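Local coordinates for protein anaerobically-induced outer membrane porin OprE (Pseudomonas aeruginosa, PDB 4FRX) that probably forms a channel through the outer membrane for small solutes, as a beta-barrel porin of the OprD family, at residues Q125-L128 and T132-D135; G200-K203 and T209-Y212; S308-L313 and A323-D328. All coordinates share one frame; numbering follows the deposited sequence.

How the contacts relate
The three contacts compare the strands of a porin barrel with a loop folded inside it. Contacts 1 and 2 are surface contacts and both reach the barrel strands, contact 1 through strand 123-128; contact 3 is the buried one and joins two parts of a single long loop. Contact 2 carries detergent, its centre about 19 Å from that of the chain. Contacts 1 and 3 lie further in, their centres about 5 and 10 Å from that of the chain. In contact 1 one backbone bond and a tyrosine ring share the work, contact 2 combines regular backbone bonding with polar side-chain pairs, and contact 3 relies on phenylalanine, alanine and leucine alone.

Contact 1 (Q125-L128 and T132-D135); sequences QPKL and TYND
The ring of Tyr133 is the flat group round which this small beta hairpin is built, and Gln125 supplies the cover for one of its faces. CB of Gln125 stands 3.9 Å from the ring centroid, 24° off the normal, a CH-pi contact displaced toward the rim. On the same face, further along the extended glutamine chain, NE2 reaches 3.6 Å from CE2 of Tyr133. The amide is not stacked flat on the ring, for the two planes are 34° apart; the nitrogen is held by the backbone oxygen of Val141. In the ring plane, at the edge, lies the carbonyl oxygen of Pro126. Lys127 comes in obliquely, with its CG 3.5 Å from Tyr133 CE1.

Strand 123-128, which also pairs with strand 142-150, here leads toward the middle of the barrel, and the chain turns back through strand 131-132. Lys127 and Thr132 form an antiparallel non-hydrogen-bonded pair, their side chains on the same face of the ribbon. One step on, Tyr133 N donates to Pro126 O at 3.1 Å. The same oxygen receives a CA-H...O contact from Thr132 CA, so two donors of unequal strength share it just where it borders the ring.

Tyr133 holds its CG between its own backbone N and carbonyl carbon (chi1 73°), which turns the ring so that one face meets Gln125. Pro140 and Phe143 also touch the tyrosine side chain and join the hairpin to strand 142-150 and the loop before it. At the Lys127-Thr132 pair, Thr132 CB packs against Lys127 CA at 3.6 Å.

Contact 2 (G200-K203 and T209-Y212); sequences GDYK and TLQY. With C8E ((hydroxyethyloxy)tri(ethyloxy)octane), chain C.
A beta hairpin of the barrel wall, strand 195-203 with strand 208-217, supplies this contact, and the usual alternation of side chains gives it two unlike faces. Tyr202 and Leu210 form a hydrogen-bonded antiparallel pair: Tyr202 N reaches Leu210 O at 2.8 Å, and Leu210 N returns to Tyr202 O at 2.9 Å. Gly200 and Tyr212 repeat the pattern.

On the face of Tyr202 and Leu210 lies a detergent molecule. Its C8 sits over one face of the Tyr202 ring, C4 comes 3.3 Å from Tyr202 OH, and C13 lies 3.5 Å from Leu210 CB, while CD1 of Leu210 meets the ring near its edge.

The other face is polar. Asp201 and Gln211 extend in the same direction, flank to flank, and Gln211 NE2 donates to Asp201 OD1 at 3.0 Å. The acceptor lies almost in the amide plane, yet the donor stands 50° out of the carboxylate plane; Tyr213 OH is a second partner of OD1. Lys203, bent at chi2 (62°), crosses Thr209 at about a right angle and brings NZ to Thr209 OG1 at 2.9 Å, with weak bonds to Asn205 O and Leu208 O besides.

Such a split in chemistry is consistent with a membrane-facing side that takes detergent in place of lipid and a polar side turned to the barrel interior.

Contact 3 (S308-L313 and A323-D328); sequences SDFPFL and AYLITD
Phe310 and Phe312 meet Ala323 and Leu325 through CH-pi contacts on two ring faces. CD2 of Leu325 lies over the centre of the Phe310 ring, 3.9 Å from the centroid and 6° off the normal, almost straight down it. CB of Ala323 stands 3.9 Å from the centroid of the Phe312 ring, displaced toward the rim. That ring is brought round by a chi1 of 54°, which sets CG between the backbone N and carbonyl carbon of its own residue.

Ordinary apolar contacts fill in between. The other methyl of Leu325, CD1, touches Phe310 CD2 at 3.6 Å as the two side chains overlap head to tail. Ala323 CB serves both rings, since it also lies near the plane of the Phe310 ring, 3.8 Å from its CE2, while Phe246 of strand 237-250 meets Phe310 edge-to-face.

All of this joins two parts of the long loop between strands 295-305 and 340-349, which folds inward and packs against the barrel wall; inward-folded loops of this kind commonly narrow the channel in porins.

Hydrogen bonds form within each segment rather than between the two. Ser308 OG bonds to Asp309 O at 2.8 Å. Leu325 to Asp328 make a type I beta turn, Asp328 N bonding to Leu325 O, with an overlapping inverse gamma turn centred on Tyr324. Asp328 OD2 accepts a hydrogen bond from Ala323 N at 2.8 Å, on the anti side but tilted 31° from the carboxylate plane; outside both segments, Lys333 NZ forms a salt bridge with the same oxygen.

Contact 1 (Q125-L128 and T132-D135)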
loop_
_atom_site.group_PDB
_atom_site.type_symbol
_atom_site.label_atom_id
_atom_site.label_comp_id
_atom_site.label_asym_id
_atom_site.label_seq_id
_atom_site.Cartn_x
_atom_site.Cartn_y
_atom_site.Cartn_z
ATOM N N GLN A 125 5.480 -7.352 -6.432
ATOM C CA GLN A 125 5.195 -6.312 -5.440
ATOM C C GLN A 125 4.696 -5.062 -6.146
ATOM O O GLN A 125 5.428 -4.089 -6.265
ATOM C CB GLN A 125 6.460 -5.973 -4.643
ATOM C CG GLN A 125 6.876 -7.081 -3.666
ATOM C CD GLN A 125 8.098 -6.708 -2.854
ATOM O OE1 GLN A 125 9.178 -6.544 -3.400
ATOM N NE2 GLN A 125 7.928 -6.569 -1.547
ATOM N N PRO A 126 3.442 -5.087 -6.624
ATOM C CA PRO A 126 2.935 -3.952 -7.404
ATOM C C PRO A 126 2.720 -2.700 -6.542
ATOM O O PRO A 126 2.464 -2.814 -5.355
ATOM C CB PRO A 126 1.590 -4.462 -7.943
ATOM C CG PRO A 126 1.635 -5.978 -7.774
ATOM C CD PRO A 126 2.489 -6.209 -6.568
ATOM N N LYS A 127 2.845 -1.523 -7.146
ATOM C CA LYS A 127 2.488 -0.279 -6.478
ATOM C C LYS A 127 1.560 0.529 -7.394
ATOM O O LYS A 127 1.974 1.527 -7.976
ATOM C CB LYS A 127 3.747 0.525 -6.131
ATOM C CG LYS A 127 4.724 -0.207 -5.217
ATOM C CD LYS A 127 5.891 0.682 -4.812
ATOM C CE LYS A 127 5.410 1.926 -4.081
ATOM N NZ LYS A 127 4.857 1.618 -2.732
ATOM N N LEU A 128 0.305 0.091 -7.498
ATOM C CA LEU A 128 -0.632 0.600 -8.501
ATOM C C LEU A 128 -1.889 1.065 -7.818
ATOM O O LEU A 128 -2.155 0.674 -6.684
ATOM C CB LEU A 128 -1.025 -0.525 -9.474
ATOM C CG LEU A 128 0.097 -1.202 -10.247
ATOM C CD1 LEU A 128 -0.482 -2.296 -11.135
ATOM C CD2 LEU A 128 0.888 -0.195 -11.059
ATOM N N THR A 132 -1.483 -2.217 -4.238
ATOM C CA THR A 132 -0.106 -1.918 -3.829
ATOM C C THR A 132 0.207 -2.655 -2.547
ATOM O O THR A 132 -0.652 -2.808 -1.675
ATOM C CB THR A 132 0.248 -0.412 -3.673
ATOM O OG1 THR A 132 0.575 -0.122 -2.307
ATOM C CG2 THR A 132 -0.852 0.448 -4.108
ATOM N N TYR A 133 1.429 -3.153 -2.462
ATOM C CA TYR A 133 1.810 -3.955 -1.320
ATOM C C TYR A 133 2.056 -3.089 -0.088
ATOM O O TYR A 133 2.546 -1.961 -0.191
ATOM C CB TYR A 133 3.032 -4.804 -1.641
ATOM C CG TYR A 133 4.346 -4.052 -1.741
ATOM C CD1 TYR A 133 4.685 -3.344 -2.893
ATOM C CD2 TYR A 133 5.263 -4.082 -0.692
ATOM C CE1 TYR A 133 5.893 -2.672 -2.981
ATOM C CE2 TYR A 133 6.471 -3.423 -0.774
ATOM C CZ TYR A 133 6.781 -2.719 -1.919
ATOM O OH TYR A 133 7.986 -2.068 -2.006
ATOM N N ASN A 134 1.704 -3.629 1.068
ATOM C CA ASN A 134 1.959 -2.950 2.324
ATOM C C ASN A 134 3.380 -3.222 2.810
ATOM O O ASN A 134 3.912 -4.320 2.638
ATOM C CB ASN A 134 0.953 -3.399 3.383
ATOM C CG ASN A 134 1.142 -2.669 4.690
ATOM O OD1 ASN A 134 1.860 -3.135 5.581
ATOM N ND2 ASN A 134 0.519 -1.497 4.808
ATOM N N ASP A 135 4.000 -2.209 3.403
ATOM C CA ASP A 135 5.316 -2.372 4.002
ATOM C C ASP A 135 5.388 -1.520 5.271
ATOM O O ASP A 135 6.357 -0.785 5.491
ATOM C CB ASP A 135 6.392 -1.947 3.009
ATOM C CG ASP A 135 7.780 -2.401 3.419
ATOM O OD1 ASP A 135 7.899 -3.266 4.319
ATOM O OD2 ASP A 135 8.753 -1.887 2.833
#

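Contact 2 (G200-K203 and T209-Y212)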
loop_
_atom_site.group_PDB
_atom_site.type_symbol
_atom_site.label_atom_id
_atom_site.label_comp_id
_atom_site.label_asym_id
_atom_site.label_seq_id
_atom_site.Cartn_x
_atom_site.Cartn_y
_atom_site.Cartn_z
ATOM N N GLY A 200 -2.750 1.917 -17.078
ATOM C CA GLY A 200 -1.583 2.639 -17.522
ATOM C C GLY A 200 -1.514 4.056 -17.015
ATOM O O GLY A 200 -2.503 4.599 -16.512
ATOM N N ASP A 201 -0.323 4.634 -17.136
ATOM C CA ASP A 201 -0.086 6.047 -16.898
ATOM C C ASP A 201 0.249 6.642 -18.246
ATOM O O ASP A 201 1.165 6.168 -18.910
ATOM C CB ASP A 201 1.131 6.256 -16.000
ATOM C CG ASP A 201 1.022 5.542 -14.676
ATOM O OD1 ASP A 201 -0.104 5.246 -14.232
ATOM O OD2 ASP A 201 2.079 5.288 -14.070
ATOM N N TYR A 202 -0.474 7.677 -18.650
ATOM C CA TYR A 202 -0.136 8.417 -19.868
ATOM C C TYR A 202 0.458 9.769 -19.506
ATOM O O TYR A 202 -0.180 10.571 -18.826
ATOM C CB TYR A 202 -1.371 8.643 -20.734
ATOM C CG TYR A 202 -1.089 9.465 -21.974
ATOM C CD1 TYR A 202 -0.178 9.025 -22.927
ATOM C CD2 TYR A 202 -1.732 10.674 -22.194
ATOM C CE1 TYR A 202 0.083 9.771 -24.071
ATOM C CE2 TYR A 202 -1.474 11.430 -23.341
ATOM C CZ TYR A 202 -0.565 10.970 -24.271
ATOM O OH TYR A 202 -0.299 11.705 -25.408
ATOM N N LYS A 203 1.683 10.011 -19.957
ATOM C CA LYS A 203 2.343 11.294 -19.756
ATOM C C LYS A 203 1.949 12.219 -20.889
ATOM O O LYS A 203 2.399 12.041 -22.014
ATOM C CB LYS A 203 3.863 11.114 -19.802
ATOM C CG LYS A 203 4.617 12.264 -19.188
ATOM C CD LYS A 203 4.243 12.351 -17.734
ATOM C CE LYS A 203 4.837 13.564 -17.034
ATOM N NZ LYS A 203 3.775 14.401 -16.396
ATOM N N THR A 209 -0.046 14.069 -16.064
ATOM C CA THR A 209 -0.153 12.632 -16.259
ATOM C C THR A 209 -1.593 12.210 -16.010
ATOM O O THR A 209 -2.225 12.697 -15.084
ATOM C CB THR A 209 0.761 11.877 -15.270
ATOM O OG1 THR A 209 2.128 12.124 -15.615
ATOM C CG2 THR A 209 0.492 10.354 -15.299
ATOM N N LEU A 210 -2.100 11.314 -16.844
ATOM C CA LEU A 210 -3.426 10.730 -16.653
ATOM C C LEU A 210 -3.261 9.238 -16.347
ATOM O O LEU A 210 -2.278 8.620 -16.741
ATOM C CB LEU A 210 -4.232 10.872 -17.927
ATOM C CG LEU A 210 -4.277 12.291 -18.501
ATOM C CD1 LEU A 210 -5.079 12.252 -19.791
ATOM C CD2 LEU A 210 -4.898 13.253 -17.484
ATOM N N GLN A 211 -4.244 8.651 -15.685
ATOM C CA GLN A 211 -4.169 7.249 -15.329
ATOM C C GLN A 211 -5.540 6.618 -15.466
ATOM O O GLN A 211 -6.549 7.257 -15.189
ATOM C CB GLN A 211 -3.769 7.120 -13.876
ATOM C CG GLN A 211 -2.334 7.479 -13.540
ATOM C CD GLN A 211 -2.083 7.319 -12.059
ATOM O OE1 GLN A 211 -2.759 7.948 -11.241
ATOM N NE2 GLN A 211 -1.140 6.452 -11.701
ATOM N N TYR A 212 -5.567 5.369 -15.907
ATOM C CA TYR A 212 -6.760 4.553 -15.826
ATOM C C TYR A 212 -6.291 3.194 -15.386
ATOM O O TYR A 212 -5.362 2.644 -15.985
ATOM C CB TYR A 212 -7.478 4.395 -17.176
ATOM C CG TYR A 212 -8.471 3.256 -17.091
ATOM C CD1 TYR A 212 -9.687 3.432 -16.448
ATOM C CD2 TYR A 212 -8.162 1.983 -17.575
ATOM C CE1 TYR A 212 -10.581 2.394 -16.318
ATOM C CE2 TYR A 212 -9.059 0.930 -17.447
ATOM C CZ TYR A 212 -10.265 1.145 -16.825
ATOM O OH TYR A 212 -11.160 0.111 -16.686
HETATM C C1 C8E C . 0.195 10.955 -30.093
HETATM C C2 C8E C . -0.693 9.744 -29.832
HETATM C C3 C8E C . -0.713 9.358 -28.356
HETATM C C4 C8E C . -1.934 9.937 -27.653
HETATM C C5 C8E C . -2.981 8.871 -27.357
HETATM C C6 C8E C . -4.111 9.470 -26.530
HETATM C C7 C8E C . -4.382 8.620 -25.299
HETATM C C8 C8E C . -4.791 9.485 -24.117
HETATM O O9 C8E C . -5.527 8.696 -23.210
HETATM C C10 C8E C . -4.767 8.239 -22.112
HETATM C C11 C8E C . -5.723 7.705 -21.050
HETATM O O12 C8E C . -4.992 7.075 -20.023
HETATM C C13 C8E C . -5.286 7.624 -18.761
#

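Contact 3 (S308-L313 and A323-D328)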
loop_
_atom_site.group_PDB
_atom_site.type_symbol
_atom_site.label_atom_id
_atom_site.label_comp_id
_atom_site.label_asym_id
_atom_site.label_seq_id
_atom_site.Cartn_x
_atom_site.Cartn_y
_atom_site.Cartn_z
ATOM N N SER A 308 -21.155 0.114 0.552
ATOM C CA SER A 308 -20.000 -0.668 1.006
ATOM C C SER A 308 -18.817 0.238 1.298
ATOM O O SER A 308 -18.730 1.354 0.764
ATOM C CB SER A 308 -19.601 -1.724 -0.026
ATOM O OG SER A 308 -18.713 -1.174 -0.994
ATOM N N ASP A 309 -17.930 -0.235 2.167
ATOM C CA ASP A 309 -16.617 0.385 2.334
ATOM C C ASP A 309 -15.892 0.368 1.002
ATOM O O ASP A 309 -16.262 -0.346 0.063
ATOM C CB ASP A 309 -15.757 -0.381 3.343
ATOM C CG ASP A 309 -16.322 -0.366 4.759
ATOM O OD1 ASP A 309 -17.352 0.295 5.042
ATOM O OD2 ASP A 309 -15.701 -1.035 5.602
ATOM N N PHE A 310 -14.852 1.172 0.906
ATOM C CA PHE A 310 -14.004 1.113 -0.263
ATOM C C PHE A 310 -13.257 -0.221 -0.264
ATOM O O PHE A 310 -12.590 -0.535 0.714
ATOM C CB PHE A 310 -12.986 2.233 -0.198
ATOM C CG PHE A 310 -11.982 2.180 -1.309
ATOM C CD1 PHE A 310 -12.336 2.556 -2.598
ATOM C CD2 PHE A 310 -10.677 1.764 -1.062
ATOM C CE1 PHE A 310 -11.408 2.524 -3.630
ATOM C CE2 PHE A 310 -9.744 1.726 -2.077
ATOM C CZ PHE A 310 -10.112 2.111 -3.372
ATOM N N PRO A 311 -13.371 -1.015 -1.349
ATOM C CA PRO A 311 -12.718 -2.334 -1.361
ATOM C C PRO A 311 -11.266 -2.317 -1.864
ATOM O O PRO A 311 -10.915 -1.597 -2.808
ATOM C CB PRO A 311 -13.597 -3.141 -2.326
ATOM C CG PRO A 311 -13.999 -2.110 -3.361
ATOM C CD PRO A 311 -14.199 -0.808 -2.550
ATOM N N PHE A 312 -10.432 -3.135 -1.226
ATOM C CA PHE A 312 -9.025 -3.302 -1.583
ATOM C C PHE A 312 -8.534 -4.629 -0.984
ATOM O O PHE A 312 -9.096 -5.119 0.011
ATOM C CB PHE A 312 -8.172 -2.131 -1.076
ATOM C CG PHE A 312 -8.314 -1.867 0.397
ATOM C CD1 PHE A 312 -9.396 -1.142 0.885
ATOM C CD2 PHE A 312 -7.371 -2.341 1.294
ATOM C CE1 PHE A 312 -9.538 -0.895 2.249
ATOM C CE2 PHE A 312 -7.501 -2.096 2.666
ATOM C CZ PHE A 312 -8.581 -1.364 3.138
ATOM N N LEU A 313 -7.483 -5.191 -1.574
ATOM C CA LEU A 313 -6.974 -6.500 -1.155
ATOM C C LEU A 313 -6.472 -6.437 0.287
ATOM O O LEU A 313 -5.653 -5.598 0.622
ATOM C CB LEU A 313 -5.852 -6.958 -2.078
ATOM C CG LEU A 313 -6.234 -7.117 -3.550
ATOM C CD1 LEU A 313 -5.072 -7.698 -4.340
ATOM C CD2 LEU A 313 -7.520 -7.957 -3.724
ATOM N N ALA A 323 -4.745 0.896 0.783
ATOM C CA ALA A 323 -5.724 1.420 -0.175
ATOM C C ALA A 323 -5.101 2.637 -0.856
ATOM O O ALA A 323 -4.415 3.438 -0.203
ATOM C CB ALA A 323 -7.028 1.807 0.522
ATOM N N TYR A 324 -5.327 2.783 -2.156
ATOM C CA TYR A 324 -4.784 3.948 -2.865
ATOM C C TYR A 324 -5.703 5.168 -2.702
ATOM O O TYR A 324 -6.211 5.738 -3.674
ATOM C CB TYR A 324 -4.499 3.637 -4.344
ATOM C CG TYR A 324 -3.700 4.734 -5.017
ATOM C CD1 TYR A 324 -2.421 5.065 -4.560
ATOM C CD2 TYR A 324 -4.231 5.471 -6.080
ATOM C CE1 TYR A 324 -1.686 6.081 -5.150
ATOM C CE2 TYR A 324 -3.492 6.491 -6.687
ATOM C CZ TYR A 324 -2.224 6.789 -6.214
ATOM O OH TYR A 324 -1.483 7.796 -6.806
ATOM N N LEU A 325 -5.910 5.547 -1.446
ATOM C CA LEU A 325 -6.721 6.696 -1.074
ATOM C C LEU A 325 -5.811 7.740 -0.433
ATOM O O LEU A 325 -4.857 7.391 0.282
ATOM C CB LEU A 325 -7.803 6.269 -0.057
ATOM C CG LEU A 325 -8.841 5.219 -0.495
ATOM C CD1 LEU A 325 -9.766 4.803 0.664
ATOM C CD2 LEU A 325 -9.671 5.698 -1.699
ATOM N N ILE A 326 -6.132 9.018 -0.637
ATOM C CA ILE A 326 -5.390 10.101 0.010
ATOM C C ILE A 326 -5.493 10.089 1.527
ATOM O O ILE A 326 -4.757 10.816 2.221
ATOM C CB ILE A 326 -5.770 11.507 -0.539
ATOM C CG1 ILE A 326 -7.252 11.819 -0.313
ATOM C CG2 ILE A 326 -5.389 11.619 -2.017
ATOM C CD1 ILE A 326 -7.625 13.278 -0.651
ATOM N N THR A 327 -6.384 9.239 2.028
ATOM C CA THR A 327 -6.638 9.096 3.455
ATOM C C THR A 327 -6.014 7.826 4.052
ATOM O O THR A 327 -6.251 7.510 5.212
ATOM C CB THR A 327 -8.149 9.078 3.742
ATOM O OG1 THR A 327 -8.757 7.976 3.044
ATOM C CG2 THR A 327 -8.802 10.392 3.301
ATOM N N ASP A 328 -5.215 7.097 3.276
ATOM C CA ASP A 328 -4.558 5.910 3.820
ATOM C C ASP A 328 -3.342 6.400 4.587
ATOM O O ASP A 328 -2.336 6.755 3.991
ATOM C CB ASP A 328 -4.154 4.917 2.723
ATOM C CG ASP A 328 -3.597 3.600 3.290
ATOM O OD1 ASP A 328 -2.620 3.627 4.065
ATOM O OD2 ASP A 328 -4.133 2.524 2.949
#